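Local coordinates for protein probable uracil-DNA glycosylase (Acanthamoeba polyphaga mimivirus, PDB 5X55) that belongs to the uracil-DNA glycosylase superfamily and has an alpha/beta fold with a four-stranded parallel sheet flanked by helices, at residues A[138-143]-A[276-281]; A[178-183]-A[285-290]; A[310-315]-A[355-360]. All blocks are in the same frame, centred on the assembly; numbering follows the deposited sequence.

Contact 1: residues A[138-143]-A[276-281]; sequences FKYVES and TADLID
Tyr140 and Asp278 meet where an aromatic edge runs up against a carboxylate, an example of a polar group packed beside a ring without being bonded to it. The ring carbon CE2 of Tyr140 lies 3.8 Å from CG of Asp278, and OD1 of Asp278 sits at the ring's edge, in its plane. The two side chains cross at about a right angle, with the ring and carboxylate planes turned 69° apart. Asp278 holds CG opposite its carbonyl carbon (chi1 -80°), sending the carboxylate across. The phenol oxygen takes little part: OH of Tyr140 stays 4.1 Å from OD1 of Asp278, too long for a hydrogen bond. Next to the ring, CG2 of Val141 packs 4.0 Å from CB of Asp278, so the methylene of the acid is met by a methyl group while its head is met by the ring.

What steadies the carboxylate lies in the second shell. OD2 of Asp278 accepts a hydrogen bond from the hydroxyl of Tyr146 and forms a salt bridge with Lys144, which together would be expected to favour its charged form. In the turn after helix 135-142, OG of Ser143 donates to O of Tyr140 at 2.9 Å. The contact joins helix 135-142 to the middle of helix 273-286, while helix 146-159 supplies Tyr146 and Phe147, which pack against the buried Val141.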
ATOM      1  N   PHE A 138     -11.799   2.495 -12.561  1.00 26.47           N
ATOM      2  CA  PHE A 138     -11.147   1.603 -13.502  1.00 28.58           C
ATOM      3  C   PHE A 138     -11.564   1.929 -14.931  1.00 31.38           C
ATOM      4  O   PHE A 138     -10.736   1.868 -15.848  1.00 26.94           O
ATOM      5  CB  PHE A 138     -11.437   0.145 -13.139  1.00 26.38           C
ATOM      6  CG  PHE A 138     -10.281  -0.752 -13.398  1.00 33.07           C
ATOM      7  CD1 PHE A 138     -10.051  -1.261 -14.665  1.00 34.55           C
ATOM      8  CD2 PHE A 138      -9.383  -1.041 -12.389  1.00 37.82           C
ATOM      9  CE1 PHE A 138      -8.960  -2.070 -14.910  1.00 33.66           C
ATOM     10  CE2 PHE A 138      -8.297  -1.843 -12.618  1.00 32.52           C
ATOM     11  CZ  PHE A 138      -8.079  -2.358 -13.880  1.00 37.12           C
ATOM     12  N   LYS A 139     -12.812   2.366 -15.124  1.00 35.09           N
ATOM     13  CA  LYS A 139     -13.240   2.756 -16.463  1.00 35.40           C
ATOM     14  C   LYS A 139     -12.445   3.963 -16.951  1.00 29.35           C
ATOM     15  O   LYS A 139     -12.104   4.055 -18.135  1.00 30.66           O
ATOM     16  CB  LYS A 139     -14.745   3.039 -16.460  1.00 38.40           C
ATOM     17  CG  LYS A 139     -15.296   3.624 -17.753  1.00 45.17           C
ATOM     18  CD  LYS A 139     -16.795   3.898 -17.627  1.00 54.36           C
ATOM     19  CE  LYS A 139     -17.344   4.668 -18.823  1.00 53.90           C
ATOM     20  NZ  LYS A 139     -18.727   5.170 -18.560  1.00 59.57           N
ATOM     21  N   TYR A 140     -12.093   4.871 -16.039  1.00 30.72           N
ATOM     22  CA  TYR A 140     -11.259   6.004 -16.433  1.00 33.11           C
ATOM     23  C   TYR A 140      -9.850   5.549 -16.794  1.00 36.47           C
ATOM     24  O   TYR A 140      -9.226   6.101 -17.711  1.00 33.74           O
ATOM     25  CB  TYR A 140     -11.215   7.050 -15.317  1.00 36.18           C
ATOM     26  CG  TYR A 140     -10.182   8.139 -15.550  1.00 38.73           C
ATOM     27  CD1 TYR A 140     -10.433   9.193 -16.432  1.00 36.99           C
ATOM     28  CD2 TYR A 140      -8.961   8.122 -14.877  1.00 36.03           C
ATOM     29  CE1 TYR A 140      -9.488  10.199 -16.648  1.00 31.81           C
ATOM     30  CE2 TYR A 140      -8.005   9.125 -15.090  1.00 37.24           C
ATOM     31  CZ  TYR A 140      -8.279  10.159 -15.975  1.00 38.22           C
ATOM     32  OH  TYR A 140      -7.332  11.147 -16.188  1.00 42.61           O
ATOM     33  N   VAL A 141      -9.335   4.534 -16.104  1.00 36.40           N
ATOM     34  CA  VAL A 141      -7.941   4.172 -16.314  1.00 31.16           C
ATOM     35  C   VAL A 141      -7.767   3.400 -17.618  1.00 31.03           C
ATOM     36  O   VAL A 141      -6.773   3.599 -18.331  1.00 30.59           O
ATOM     37  CB  VAL A 141      -7.418   3.403 -15.089  1.00 31.45           C
ATOM     38  CG1 VAL A 141      -6.266   2.531 -15.458  1.00 34.88           C
ATOM     39  CG2 VAL A 141      -6.976   4.394 -14.038  1.00 30.58           C
ATOM     40  N   GLU A 142      -8.729   2.529 -17.968  1.00 32.51           N
ATOM     41  CA  GLU A 142      -8.596   1.757 -19.203  1.00 33.28           C
ATOM     42  C   GLU A 142      -8.690   2.633 -20.440  1.00 32.17           C
ATOM     43  O   GLU A 142      -8.233   2.215 -21.505  1.00 39.76           O
ATOM     44  CB  GLU A 142      -9.668   0.670 -19.321  1.00 34.80           C
ATOM     45  CG  GLU A 142     -10.005  -0.131 -18.106  1.00 41.38           C
ATOM     46  CD  GLU A 142     -11.387  -0.782 -18.236  1.00 53.44           C
ATOM     47  OE1 GLU A 142     -12.077  -0.482 -19.230  1.00 54.24           O
ATOM     48  OE2 GLU A 142     -11.788  -1.555 -17.346  1.00 51.58           O
ATOM     49  N   SER A 143      -9.278   3.824 -20.334  1.00 30.85           N
ATOM     50  CA  SER A 143      -9.357   4.720 -21.478  1.00 32.68           C
ATOM     51  C   SER A 143      -8.044   5.437 -21.768  1.00 34.90           C
ATOM     52  O   SER A 143      -7.940   6.082 -22.817  1.00 36.19           O
ATOM     53  CB  SER A 143     -10.452   5.759 -21.255  1.00 32.18           C
ATOM     54  OG  SER A 143      -9.973   6.792 -20.404  1.00 37.95           O
ATOM     55  N   THR A 276      -0.707   4.410 -10.582  1.00 17.05           N
ATOM     56  CA  THR A 276      -0.711   4.954  -9.226  1.00 19.54           C
ATOM     57  C   THR A 276      -0.966   6.461  -9.230  1.00 20.52           C
ATOM     58  O   THR A 276      -1.692   6.976  -8.367  1.00 21.26           O
ATOM     59  CB  THR A 276       0.605   4.611  -8.521  1.00 20.86           C
ATOM     60  OG1 THR A 276       0.758   3.187  -8.461  1.00 20.77           O
ATOM     61  CG2 THR A 276       0.616   5.164  -7.093  1.00 17.67           C
ATOM     62  N   ALA A 277      -0.419   7.186 -10.212  1.00 18.96           N
ATOM     63  CA  ALA A 277      -0.706   8.616 -10.291  1.00 19.08           C
ATOM     64  C   ALA A 277      -2.191   8.862 -10.503  1.00 19.71           C
ATOM     65  O   ALA A 277      -2.785   9.724  -9.847  1.00 18.72           O
ATOM     66  CB  ALA A 277       0.112   9.264 -11.407  1.00 20.02           C
ATOM     67  N   ASP A 278      -2.820   8.090 -11.400  1.00 19.89           N
ATOM     68  CA  ASP A 278      -4.259   8.232 -11.598  1.00 19.87           C
ATOM     69  C   ASP A 278      -5.053   7.795 -10.366  1.00 19.51           C
ATOM     70  O   ASP A 278      -6.138   8.324 -10.114  1.00 22.59           O
ATOM     71  CB  ASP A 278      -4.702   7.436 -12.827  1.00 26.31           C
ATOM     72  CG  ASP A 278      -4.413   8.162 -14.132  1.00 27.49           C
ATOM     73  OD1 ASP A 278      -4.248   9.401 -14.111  1.00 33.13           O
ATOM     74  OD2 ASP A 278      -4.352   7.489 -15.182  1.00 33.71           O
ATOM     75  N   LEU A 279      -4.542   6.847  -9.588  1.00 17.82           N
ATOM     76  CA  LEU A 279      -5.236   6.455  -8.367  1.00 21.10           C
ATOM     77  C   LEU A 279      -5.208   7.582  -7.337  1.00 16.85           C
ATOM     78  O   LEU A 279      -6.251   7.945  -6.761  1.00 16.77           O
ATOM     79  CB  LEU A 279      -4.606   5.170  -7.824  1.00 18.02           C
ATOM     80  CG  LEU A 279      -5.067   4.585  -6.493  1.00 25.43           C
ATOM     81  CD1 LEU A 279      -6.597   4.513  -6.410  1.00 18.64           C
ATOM     82  CD2 LEU A 279      -4.415   3.200  -6.297  1.00 20.62           C
ATOM     83  N   ILE A 280      -4.024   8.176  -7.122  1.00 17.74           N
ATOM     84  CA  ILE A 280      -3.907   9.317  -6.210  1.00 18.47           C
ATOM     85  C   ILE A 280      -4.809  10.451  -6.671  1.00 20.05           C
ATOM     86  O   ILE A 280      -5.578  11.024  -5.881  1.00 23.95           O
ATOM     87  CB  ILE A 280      -2.442   9.803  -6.108  1.00 23.70           C
ATOM     88  CG1 ILE A 280      -1.444   8.660  -5.822  1.00 18.31           C
ATOM     89  CG2 ILE A 280      -2.316  10.948  -5.105  1.00 16.77           C
ATOM     90  CD1 ILE A 280      -1.613   8.012  -4.525  1.00 19.98           C
ATOM     91  N   ASP A 281      -4.724  10.795  -7.962  1.00 20.00           N
ATOM     92  CA  ASP A 281      -5.495  11.923  -8.486  1.00 21.65           C
ATOM     93  C   ASP A 281      -6.987  11.662  -8.378  1.00 25.37           C
ATOM     94  O   ASP A 281      -7.760  12.569  -8.058  1.00 24.17           O
ATOM     95  CB  ASP A 281      -5.110  12.206  -9.944  1.00 19.08           C
ATOM     96  CG  ASP A 281      -3.662  12.666 -10.083  1.00 27.32           C
ATOM     97  OD1 ASP A 281      -3.066  13.079  -9.056  1.00 24.79           O
ATOM     98  OD2 ASP A 281      -3.109  12.595 -11.205  1.00 32.07           O
TER

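Contact 2: residues A[178-183]-A[285-290]; sequences LPPGKI and DNYDDL
The ring of Tyr287 lies against a peptide group: the carbonyl oxygen of Pro180 is 4.1 Å above the plane of the ring, over its centre, and the Pro180 C atom covers the same ring face. This packing belongs to the alpha/beta fold of the family, whose parallel sheet has the strand order 2-1-3-4; the two segments are the lead-ins to its neighbouring strands 185-189 and 291-295. Gly181 approaches obliquely, bringing its CA to 3.5 Å from CE1 of Tyr287. At the phenol end, CB of Pro180 packs 3.7 Å from CE2 of Tyr287, and CG of Pro180 comes equally near the hydroxyl.

The peptide against the ring face is held by a short 3-10 turn at 180-182. Lys182 N bonds to O of Pro179 at 2.9 Å, and Ile183 N bonds to O of Pro180, the very oxygen that faces the ring. On the opposing side, Tyr287 is the first residue to leave helix 273-286, and its ring is directed across by CG standing opposite the carbonyl carbon (chi1 -60°). Leu283, one turn back in that helix, touches Pro180, Ile183 and Leu290 and so fills in between the two lead-ins. Where the strands are about to begin, CD2 of Leu290 makes an apolar contact 4.4 Å from CG2 of Ile183. The same CD2 of Leu290 packs 3.5 Å from the backbone O of Ile183.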
ATOM      1  N   LEU A 178     -11.617  -1.910   0.545  1.00 23.10           N
ATOM      2  CA  LEU A 178     -12.071  -0.540   0.819  1.00 18.77           C
ATOM      3  C   LEU A 178     -12.589   0.166  -0.414  1.00 22.42           C
ATOM      4  O   LEU A 178     -11.781   0.551  -1.282  1.00 26.20           O
ATOM      5  CB  LEU A 178     -10.939   0.293   1.399  1.00 23.79           C
ATOM      6  CG  LEU A 178     -10.714   0.290   2.896  1.00 26.60           C
ATOM      7  CD1 LEU A 178      -9.584   1.282   3.207  1.00 20.07           C
ATOM      8  CD2 LEU A 178     -12.021   0.663   3.568  1.00 24.41           C
ATOM      9  N   PRO A 179     -13.889   0.414  -0.529  1.00 24.63           N
ATOM     10  CA  PRO A 179     -14.357   1.342  -1.552  1.00 25.11           C
ATOM     11  C   PRO A 179     -13.758   2.709  -1.330  1.00 22.14           C
ATOM     12  O   PRO A 179     -13.424   3.089  -0.186  1.00 19.13           O
ATOM     13  CB  PRO A 179     -15.882   1.339  -1.363  1.00 24.02           C
ATOM     14  CG  PRO A 179     -16.109   0.796  -0.008  1.00 23.17           C
ATOM     15  CD  PRO A 179     -14.997  -0.154   0.259  1.00 24.02           C
ATOM     16  N   PRO A 180     -13.566   3.495  -2.398  1.00 22.02           N
ATOM     17  CA  PRO A 180     -12.887   4.796  -2.240  1.00 22.55           C
ATOM     18  C   PRO A 180     -13.569   5.717  -1.241  1.00 22.26           C
ATOM     19  O   PRO A 180     -12.886   6.456  -0.518  1.00 22.81           O
ATOM     20  CB  PRO A 180     -12.904   5.387  -3.658  1.00 19.34           C
ATOM     21  CG  PRO A 180     -13.912   4.605  -4.421  1.00 25.87           C
ATOM     22  CD  PRO A 180     -14.028   3.248  -3.774  1.00 22.24           C
ATOM     23  N   GLY A 181     -14.899   5.673  -1.159  1.00 20.39           N
ATOM     24  CA  GLY A 181     -15.631   6.524  -0.232  1.00 22.13           C
ATOM     25  C   GLY A 181     -15.428   6.189   1.225  1.00 20.56           C
ATOM     26  O   GLY A 181     -15.866   6.954   2.091  1.00 23.38           O
ATOM     27  N   LYS A 182     -14.765   5.077   1.525  1.00 22.02           N
ATOM     28  CA  LYS A 182     -14.509   4.686   2.896  1.00 19.66           C
ATOM     29  C   LYS A 182     -13.058   4.850   3.292  1.00 19.67           C
ATOM     30  O   LYS A 182     -12.705   4.559   4.434  1.00 25.31           O
ATOM     31  CB  LYS A 182     -14.963   3.239   3.095  1.00 24.51           C
ATOM     32  CG  LYS A 182     -16.428   3.065   2.712  1.00 30.32           C
ATOM     33  CD  LYS A 182     -17.305   3.642   3.814  1.00 30.48           C
ATOM     34  CE  LYS A 182     -17.568   2.620   4.892  1.00 44.75           C
ATOM     35  NZ  LYS A 182     -17.217   3.077   6.280  1.00 54.00           N
ATOM     36  N   ILE A 183     -12.209   5.314   2.385  1.00 18.86           N
ATOM     37  CA  ILE A 183     -10.828   5.602   2.727  1.00 18.53           C
ATOM     38  C   ILE A 183     -10.778   6.785   3.681  1.00 20.70           C
ATOM     39  O   ILE A 183     -11.380   7.832   3.421  1.00 22.15           O
ATOM     40  CB  ILE A 183     -10.014   5.889   1.456  1.00 19.18           C
ATOM     41  CG1 ILE A 183      -9.826   4.601   0.656  1.00 17.28           C
ATOM     42  CG2 ILE A 183      -8.685   6.541   1.801  1.00 13.18           C
ATOM     43  CD1 ILE A 183      -9.597   4.829  -0.815  1.00 17.97           C
ATOM     44  N   ASP A 285      -9.284  14.130  -6.223  1.00 24.74           N
ATOM     45  CA  ASP A 285     -10.270  14.897  -6.964  1.00 25.65           C
ATOM     46  C   ASP A 285     -11.686  14.594  -6.501  1.00 37.58           C
ATOM     47  O   ASP A 285     -12.552  15.476  -6.554  1.00 41.28           O
ATOM     48  CB  ASP A 285     -10.161  14.625  -8.465  1.00 32.44           C
ATOM     49  CG  ASP A 285      -8.809  15.046  -9.052  1.00 40.56           C
ATOM     50  OD1 ASP A 285      -7.986  15.682  -8.332  1.00 37.53           O
ATOM     51  OD2 ASP A 285      -8.570  14.724 -10.245  1.00 41.98           O
ATOM     52  N   ASN A 286     -11.965  13.370  -6.048  1.00 31.18           N
ATOM     53  CA  ASN A 286     -13.357  13.067  -5.751  1.00 28.01           C
ATOM     54  C   ASN A 286     -13.693  13.059  -4.266  1.00 26.59           C
ATOM     55  O   ASN A 286     -14.873  12.981  -3.924  1.00 28.90           O
ATOM     56  CB  ASN A 286     -13.748  11.738  -6.389  1.00 28.14           C
ATOM     57  CG  ASN A 286     -13.864  11.859  -7.888  1.00 39.10           C
ATOM     58  OD1 ASN A 286     -12.966  11.451  -8.635  1.00 39.41           O
ATOM     59  ND2 ASN A 286     -14.958  12.468  -8.345  1.00 40.79           N
ATOM     60  N   TYR A 287     -12.708  13.175  -3.380  1.00 27.12           N
ATOM     61  CA  TYR A 287     -12.951  13.082  -1.949  1.00 26.68           C
ATOM     62  C   TYR A 287     -12.196  14.173  -1.208  1.00 27.55           C
ATOM     63  O   TYR A 287     -11.252  14.780  -1.728  1.00 26.58           O
ATOM     64  CB  TYR A 287     -12.563  11.689  -1.407  1.00 26.50           C
ATOM     65  CG  TYR A 287     -13.373  10.616  -2.078  1.00 24.38           C
ATOM     66  CD1 TYR A 287     -14.666  10.326  -1.650  1.00 31.89           C
ATOM     67  CD2 TYR A 287     -12.885   9.943  -3.180  1.00 25.33           C
ATOM     68  CE1 TYR A 287     -15.430   9.369  -2.289  1.00 27.27           C
ATOM     69  CE2 TYR A 287     -13.647   8.988  -3.825  1.00 27.88           C
ATOM     70  CZ  TYR A 287     -14.919   8.715  -3.372  1.00 23.60           C
ATOM     71  OH  TYR A 287     -15.690   7.777  -3.991  1.00 33.24           O
ATOM     72  N   ASP A 288     -12.618  14.415   0.025  1.00 31.34           N
ATOM     73  CA  ASP A 288     -12.063  15.538   0.743  1.00 34.98           C
ATOM     74  C   ASP A 288     -11.514  15.130   2.090  1.00 30.58           C
ATOM     75  O   ASP A 288     -11.981  14.162   2.714  1.00 31.42           O
ATOM     76  CB  ASP A 288     -13.089  16.640   0.892  1.00 38.68           C
ATOM     77  CG  ASP A 288     -13.403  17.313  -0.444  1.00 54.13           C
ATOM     78  OD1 ASP A 288     -14.511  17.882  -0.590  1.00 60.74           O
ATOM     79  OD2 ASP A 288     -12.546  17.274  -1.352  1.00 59.00           O
ATOM     80  N   ASP A 289     -10.476  15.863   2.499  1.00 28.11           N
ATOM     81  CA  ASP A 289      -9.967  15.752   3.854  1.00 35.67           C
ATOM     82  C   ASP A 289      -9.493  14.324   4.149  1.00 31.94           C
ATOM     83  O   ASP A 289      -9.799  13.745   5.199  1.00 26.05           O
ATOM     84  CB  ASP A 289     -11.050  16.186   4.843  1.00 34.99           C
ATOM     85  CG  ASP A 289     -10.521  16.396   6.226  1.00 48.44           C
ATOM     86  OD1 ASP A 289     -11.167  15.887   7.163  1.00 49.98           O
ATOM     87  OD2 ASP A 289      -9.470  17.060   6.364  1.00 48.87           O
ATOM     88  N   LEU A 290      -8.802  13.722   3.184  1.00 24.47           N
ATOM     89  CA  LEU A 290      -8.121  12.467   3.450  1.00 25.39           C
ATOM     90  C   LEU A 290      -6.844  12.763   4.213  1.00 25.63           C
ATOM     91  O   LEU A 290      -6.346  13.892   4.217  1.00 27.71           O
ATOM     92  CB  LEU A 290      -7.792  11.729   2.154  1.00 23.09           C
ATOM     93  CG  LEU A 290      -8.966  11.450   1.215  1.00 29.60           C
ATOM     94  CD1 LEU A 290      -8.504  10.649  -0.000  1.00 28.02           C
ATOM     95  CD2 LEU A 290     -10.098  10.740   1.929  1.00 24.00           C
TER

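Contact 3: residues A[310-315]-A[355-360]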
ATOM      1  N   LYS A 310      -6.462  21.005   0.964  1.00 33.03           N
ATOM      2  CA  LYS A 310      -7.627  20.161   0.846  1.00 34.86           C
ATOM      3  C   LYS A 310      -7.458  18.846   1.608  1.00 33.49           C
ATOM      4  O   LYS A 310      -8.452  18.175   1.922  1.00 31.96           O
ATOM      5  CB  LYS A 310      -7.836  19.898  -0.642  1.00 38.69           C
ATOM      6  CG  LYS A 310      -9.227  19.737  -1.128  1.00 46.33           C
ATOM      7  CD  LYS A 310      -9.304  18.617  -2.145  1.00 48.77           C
ATOM      8  CE  LYS A 310     -10.534  18.845  -2.955  1.00 48.71           C
ATOM      9  NZ  LYS A 310     -11.627  19.434  -2.108  1.00 55.29           N
ATOM     10  N   HIS A 311      -6.214  18.460   1.885  1.00 29.88           N
ATOM     11  CA  HIS A 311      -5.902  17.173   2.479  1.00 31.88           C
ATOM     12  C   HIS A 311      -4.737  17.348   3.436  1.00 30.55           C
ATOM     13  O   HIS A 311      -3.913  18.256   3.288  1.00 30.36           O
ATOM     14  CB  HIS A 311      -5.539  16.115   1.423  1.00 24.27           C
ATOM     15  CG  HIS A 311      -6.640  15.814   0.461  1.00 26.33           C
ATOM     16  ND1 HIS A 311      -7.732  15.044   0.801  1.00 24.54           N
ATOM     17  CD2 HIS A 311      -6.819  16.176  -0.834  1.00 25.29           C
ATOM     18  CE1 HIS A 311      -8.540  14.947  -0.240  1.00 27.98           C
ATOM     19  NE2 HIS A 311      -8.006  15.619  -1.248  1.00 33.38           N
ATOM     20  N   TYR A 312      -4.654  16.431   4.391  1.00 24.22           N
ATOM     21  CA  TYR A 312      -3.682  16.492   5.474  1.00 27.12           C
ATOM     22  C   TYR A 312      -2.542  15.510   5.198  1.00 25.16           C
ATOM     23  O   TYR A 312      -2.784  14.305   5.068  1.00 20.03           O
ATOM     24  CB  TYR A 312      -4.395  16.179   6.786  1.00 26.75           C
ATOM     25  CG  TYR A 312      -3.557  16.229   8.034  1.00 27.75           C
ATOM     26  CD1 TYR A 312      -2.726  17.312   8.308  1.00 27.16           C
ATOM     27  CD2 TYR A 312      -3.625  15.197   8.959  1.00 27.88           C
ATOM     28  CE1 TYR A 312      -1.968  17.354   9.477  1.00 30.14           C
ATOM     29  CE2 TYR A 312      -2.877  15.230  10.126  1.00 31.99           C
ATOM     30  CZ  TYR A 312      -2.053  16.304  10.383  1.00 30.07           C
ATOM     31  OH  TYR A 312      -1.323  16.306  11.553  1.00 29.22           O
ATOM     32  N   ILE A 313      -1.305  16.023   5.114  1.00 19.81           N
ATOM     33  CA  ILE A 313      -0.126  15.232   4.752  1.00 19.67           C
ATOM     34  C   ILE A 313       0.859  15.221   5.915  1.00 20.45           C
ATOM     35  O   ILE A 313       1.306  16.281   6.371  1.00 23.59           O
ATOM     36  CB  ILE A 313       0.562  15.762   3.485  1.00 21.35           C
ATOM     37  CG1 ILE A 313      -0.437  15.845   2.322  1.00 24.40           C
ATOM     38  CG2 ILE A 313       1.729  14.858   3.127  1.00 16.50           C
ATOM     39  CD1 ILE A 313       0.083  16.588   1.108  1.00 25.57           C
ATOM     40  N   ILE A 314       1.228  14.023   6.358  1.00 20.48           N
ATOM     41  CA  ILE A 314       2.123  13.791   7.496  1.00 22.35           C
ATOM     42  C   ILE A 314       3.369  13.127   6.944  1.00 20.81           C
ATOM     43  O   ILE A 314       3.271  12.073   6.299  1.00 20.27           O
ATOM     44  CB  ILE A 314       1.476  12.879   8.552  1.00 26.05           C
ATOM     45  CG1 ILE A 314       0.209  13.491   9.137  1.00 31.77           C
ATOM     46  CG2 ILE A 314       2.452  12.549   9.662  1.00 34.29           C
ATOM     47  CD1 ILE A 314      -0.571  12.473   9.996  1.00 29.81           C
ATOM     48  N   THR A 315       4.537  13.721   7.205  1.00 19.58           N
ATOM     49  CA  THR A 315       5.774  13.302   6.560  1.00 21.09           C
ATOM     50  C   THR A 315       6.869  13.031   7.581  1.00 18.62           C
ATOM     51  O   THR A 315       7.083  13.822   8.501  1.00 22.03           O
ATOM     52  CB  THR A 315       6.265  14.366   5.561  1.00 17.45           C
ATOM     53  OG1 THR A 315       5.206  14.698   4.659  1.00 18.99           O
ATOM     54  CG2 THR A 315       7.400  13.822   4.758  1.00 19.64           C
ATOM     55  N   ASN A 355      -5.203  10.354  14.562  1.00 23.09           N
ATOM     56  CA  ASN A 355      -6.313  10.387  15.501  1.00 25.38           C
ATOM     57  C   ASN A 355      -6.829  11.800  15.684  1.00 27.83           C
ATOM     58  O   ASN A 355      -8.042  12.046  15.641  1.00 26.05           O
ATOM     59  CB  ASN A 355      -5.867   9.832  16.852  1.00 24.36           C
ATOM     60  CG  ASN A 355      -5.723   8.335  16.848  1.00 27.68           C
ATOM     61  OD1 ASN A 355      -6.185   7.648  15.929  1.00 28.87           O
ATOM     62  ND2 ASN A 355      -5.105   7.807  17.904  1.00 31.94           N
ATOM     63  N   GLU A 356      -5.916  12.737  15.929  1.00 25.30           N
ATOM     64  CA  GLU A 356      -6.336  14.100  16.202  1.00 29.12           C
ATOM     65  C   GLU A 356      -7.002  14.716  14.985  1.00 29.10           C
ATOM     66  O   GLU A 356      -8.005  15.419  15.127  1.00 26.64           O
ATOM     67  CB  GLU A 356      -5.153  14.941  16.672  1.00 29.41           C
ATOM     68  CG  GLU A 356      -4.575  14.485  18.013  1.00 35.07           C
ATOM     69  CD  GLU A 356      -5.656  14.142  19.054  1.00 44.93           C
ATOM     70  OE1 GLU A 356      -6.478  15.022  19.398  1.00 45.70           O
ATOM     71  OE2 GLU A 356      -5.692  12.975  19.515  1.00 46.20           O
ATOM     72  N   HIS A 357      -6.490  14.439  13.777  1.00 27.88           N
ATOM     73  CA  HIS A 357      -7.122  15.017  12.593  1.00 26.06           C
ATOM     74  C   HIS A 357      -8.519  14.444  12.367  1.00 26.21           C
ATOM     75  O   HIS A 357      -9.475  15.193  12.108  1.00 32.78           O
ATOM     76  CB  HIS A 357      -6.249  14.806  11.361  1.00 27.79           C
ATOM     77  CG  HIS A 357      -6.751  15.526  10.146  1.00 35.54           C
ATOM     78  ND1 HIS A 357      -6.442  16.846   9.881  1.00 36.00           N
ATOM     79  CD2 HIS A 357      -7.570  15.122   9.145  1.00 28.44           C
ATOM     80  CE1 HIS A 357      -7.031  17.214   8.757  1.00 35.78           C
ATOM     81  NE2 HIS A 357      -7.717  16.186   8.290  1.00 35.70           N
ATOM     82  N   LEU A 358      -8.670  13.122  12.488  1.00 27.34           N
ATOM     83  CA  LEU A 358      -9.997  12.529  12.347  1.00 29.15           C
ATOM     84  C   LEU A 358     -10.959  13.101  13.379  1.00 36.68           C
ATOM     85  O   LEU A 358     -12.116  13.412  13.066  1.00 33.90           O
ATOM     86  CB  LEU A 358      -9.926  11.005  12.482  1.00 28.13           C
ATOM     87  CG  LEU A 358      -9.282  10.255  11.315  1.00 32.21           C
ATOM     88  CD1 LEU A 358      -9.181   8.739  11.590  1.00 23.29           C
ATOM     89  CD2 LEU A 358     -10.067  10.517  10.040  1.00 26.49           C
ATOM     90  N   LYS A 359     -10.495  13.244  14.619  1.00 34.42           N
ATOM     91  CA  LYS A 359     -11.358  13.742  15.675  1.00 34.35           C
ATOM     92  C   LYS A 359     -11.709  15.199  15.435  1.00 37.34           C
ATOM     93  O   LYS A 359     -12.840  15.619  15.703  1.00 37.84           O
ATOM     94  CB  LYS A 359     -10.680  13.530  17.028  1.00 34.55           C
ATOM     95  CG  LYS A 359     -11.222  14.341  18.186  1.00 44.57           C
ATOM     96  CD  LYS A 359     -10.550  13.905  19.488  1.00 43.42           C
ATOM     97  CE  LYS A 359     -10.213  15.095  20.384  1.00 57.49           C
ATOM     98  NZ  LYS A 359     -11.419  15.826  20.880  1.00 53.99           N
ATOM     99  N   SER A 360     -10.777  15.971  14.876  1.00 35.86           N
ATOM    100  CA  SER A 360     -11.063  17.370  14.598  1.00 38.32           C
ATOM    101  C   SER A 360     -12.029  17.525  13.435  1.00 43.26           C
ATOM    102  O   SER A 360     -12.608  18.602  13.276  1.00 52.43           O
ATOM    103  CB  SER A 360      -9.772  18.153  14.332  1.00 36.39           C
ATOM    104  OG  SER A 360      -9.303  17.999  13.002  1.00 38.16           O
TER
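Tyr312 and His357 lie almost flat on each other, a worked case of the offset aromatic stack: the planes are only 10° apart and the ring centroids 4.3 Å from each other. The side chains run antiparallel alongside each other, one rising from a strand and the other from a helix. Because of this slip the overlap is partial. ND1 of His357 sits 3.3 Å above the tyrosine plane, displaced toward the rim, and in return CD2 of Tyr312 lies toward the rim of the imidazole face, 3.4 Å from CG of His357. The methylene of the tyrosine also lies over that face, CB of Tyr312 being 3.7 Å from the centroid of the His357 ring in a CH-pi contact. Each ring reaches the other with its CG extended away from the backbone N, chi1 being -179° in Tyr312 and -173° in His357.

Around the pair, strand 312-316 is the last strand of the parallel sheet in this chain, and helix 350-360 packs beside it; Ile291 of the neighbouring strand 291-295 touches both Tyr312 and His357, and Lys353 of the helix also touches Tyr312. The polar end of His357 has its own anchor, since NE2 forms a probable hydrogen bond with OD2 of Asp289. That bond should fix the rotation of the imidazole and so its flat lie on Tyr312.

Read from the N terminus, 138-143 opens contact 1 and 178-183 opens contact 2 before 276-281 closes the first and 285-290 the second, so the two loops cross; contact 1 closes on helix 273-286 and contact 2 just beyond its end. They tie helix 135-142 to helix 273-286, and the approach to strand 185-189 to the loop leading from that helix into strand 291-295. Contact 3 follows in series: the chain passes through 310-315, makes a hairpin of strands and returns as helix 350-360, closing a much shorter loop at the sheet's edge. Contact 2 touches contact 3 through a salt bridge from Asp288 to Lys310 and a second polar link, whereas contact 1 remains about 7 Å from contact 3 at the nearest atoms.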